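Long-range contact in walker-Type ATPase (Pyrococcus abyssi, PDB 2QEN), which binds ADP and magnesium and is probably a P-loop ATPase, although its cellular role is unknown: residues I60-L65 against V132-A137. The protein carries 1 engineered substitution. Residues are numbered along the deposited sequence; the frame is centred on the assembly and turned at random.
Sequences IDCREL and VAFDEA
Three backbone hydrogen bonds join Ile-60 and Cys-62 to strand 130-135 in parallel register. Ile-60 N donates to Ala-133 O at 2.7 Å, almost straight at 177°, and Ile-60 O accepts from Asp-135 N at 2.8 Å. The third bond, Cys-62 N to Asp-135 O at 3.0 Å, belongs to the first residue of helix 62-67. Asp-61 occupies the N-cap of that helix: its OD1 accepts from Glu-64 N at 3.1 Å, the amide arriving from above the carboxylate plane. On the same face of the sheet stands Asp-135; one water donates to its OD2 and, weakly, to Asp-61 OD2, linking the two carboxylates.

Ile-60 and Phe-134 lie side by side on the other face. With Ile-60 CG1 anti to the carbonyl carbon (chi1 -60°), CD1 sits 4.2 Å from the centroid of the Phe-134 ring, an off-centre CH-pi contact, and also meets Val-132 CG1. Cys-62 SG approaches the same ring at its edge, 85° off the normal and 3.8 Å from Phe-134 CD2.

Asp-135 ends the strand and Glu-136 starts the following loop, an acidic pair as expected of a Walker B motif. Both bind magnesium in this protein, but here the Glu-136 side chain is about 4 Å from the ion (nearest atoms), too far for direct coordination. Asp-135 OD2 is hydrogen-bonded to Ser-45 of the P-loop and OD1 to Thr-170, while Glu-136 OE2 meets Ser-172. Strand pairing plus apolar packing on the Ile-60/Phe-134 face is consistent with a firmly placed strand end carrying the Asp-135 carboxylate to the P-loop.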
# COMPACT_ATOMS: atom_id res chain seq x y z
N ILE A 60 -3.62 1.80 -11.19
CA ILE A 60 -5.00 2.09 -10.79
C ILE A 60 -5.11 2.13 -9.26
O ILE A 60 -4.86 1.14 -8.59
CB ILE A 60 -5.98 1.05 -11.36
CG1 ILE A 60 -5.90 1.04 -12.89
CG2 ILE A 60 -7.43 1.35 -10.91
CD1 ILE A 60 -6.08 -0.30 -13.49
N ASP A 61 -5.47 3.30 -8.74
CA ASP A 61 -5.67 3.52 -7.31
C ASP A 61 -7.07 3.04 -6.89
O ASP A 61 -8.07 3.75 -7.07
CB ASP A 61 -5.47 5.00 -6.95
CG ASP A 61 -5.31 5.23 -5.44
OD1 ASP A 61 -5.89 4.47 -4.63
OD2 ASP A 61 -4.60 6.19 -5.05
N CYS A 62 -7.11 1.82 -6.34
CA CYS A 62 -8.35 1.16 -5.93
C CYS A 62 -9.00 1.81 -4.72
O CYS A 62 -10.23 1.80 -4.59
CB CYS A 62 -8.08 -0.33 -5.66
SG CYS A 62 -7.42 -1.20 -7.11
N ARG A 63 -8.19 2.38 -3.82
CA ARG A 63 -8.73 3.11 -2.68
C ARG A 63 -9.48 4.38 -3.12
O ARG A 63 -10.61 4.63 -2.67
CB ARG A 63 -7.63 3.42 -1.65
CG ARG A 63 -8.11 4.29 -0.49
CD ARG A 63 -7.53 3.79 0.81
NE ARG A 63 -7.52 4.78 1.88
CZ ARG A 63 -8.56 5.10 2.66
NH1 ARG A 63 -9.75 4.54 2.48
NH2 ARG A 63 -8.39 6.02 3.61
N GLU A 64 -8.85 5.16 -4.00
CA GLU A 64 -9.48 6.33 -4.62
C GLU A 64 -10.77 5.97 -5.40
O GLU A 64 -11.68 6.78 -5.48
CB GLU A 64 -8.46 7.06 -5.52
CG GLU A 64 -8.98 8.28 -6.30
CD GLU A 64 -8.03 8.76 -7.42
OE1 GLU A 64 -7.03 8.06 -7.74
OE2 GLU A 64 -8.30 9.84 -8.00
N LEU A 65 -10.84 4.75 -5.97
CA LEU A 65 -12.06 4.31 -6.66
C LEU A 65 -13.19 3.98 -5.68
O LEU A 65 -14.36 4.21 -5.96
CB LEU A 65 -11.80 3.08 -7.55
CG LEU A 65 -11.22 3.26 -8.96
CD1 LEU A 65 -10.79 1.92 -9.54
CD2 LEU A 65 -12.20 3.95 -9.89
N VAL A 132 -0.25 -3.93 -15.72
CA VAL A 132 -1.42 -3.31 -15.09
C VAL A 132 -1.26 -3.49 -13.60
O VAL A 132 -1.20 -4.61 -13.11
CB VAL A 132 -2.77 -3.93 -15.55
CG1 VAL A 132 -3.95 -3.20 -14.87
CG2 VAL A 132 -2.89 -3.86 -17.05
N ALA A 133 -1.16 -2.37 -12.88
CA ALA A 133 -1.01 -2.39 -11.42
C ALA A 133 -2.23 -1.84 -10.69
O ALA A 133 -2.74 -0.77 -11.01
CB ALA A 133 0.24 -1.65 -11.01
N PHE A 134 -2.69 -2.61 -9.72
CA PHE A 134 -3.79 -2.21 -8.86
C PHE A 134 -3.24 -1.88 -7.47
O PHE A 134 -2.78 -2.75 -6.73
CB PHE A 134 -4.83 -3.34 -8.79
CG PHE A 134 -5.55 -3.61 -10.10
CD1 PHE A 134 -5.02 -4.51 -11.03
CD2 PHE A 134 -6.75 -2.97 -10.40
CE1 PHE A 134 -5.66 -4.76 -12.23
CE2 PHE A 134 -7.42 -3.22 -11.62
CZ PHE A 134 -6.87 -4.12 -12.53
N ASP A 135 -3.27 -0.60 -7.12
CA ASP A 135 -2.76 -0.14 -5.84
C ASP A 135 -3.83 -0.30 -4.79
O ASP A 135 -4.94 0.20 -4.96
CB ASP A 135 -2.30 1.32 -5.92
CG ASP A 135 -1.06 1.59 -5.07
OD1 ASP A 135 -0.63 0.69 -4.27
OD2 ASP A 135 -0.50 2.70 -5.21
N GLU A 136 -3.50 -1.03 -3.72
CA GLU A 136 -4.44 -1.35 -2.64
C GLU A 136 -5.63 -2.14 -3.19
O GLU A 136 -6.81 -1.79 -2.97
CB GLU A 136 -4.89 -0.10 -1.86
CG GLU A 136 -3.77 0.76 -1.23
CD GLU A 136 -3.01 0.10 -0.08
OE1 GLU A 136 -3.49 -0.92 0.48
OE2 GLU A 136 -1.92 0.61 0.29
N ALA A 137 -5.30 -3.24 -3.85
CA ALA A 137 -6.24 -4.08 -4.58
C ALA A 137 -7.27 -4.79 -3.69
O ALA A 137 -8.27 -5.33 -4.18
CB ALA A 137 -5.47 -5.08 -5.45
O HOH W 1 -1.79 4.80 -6.33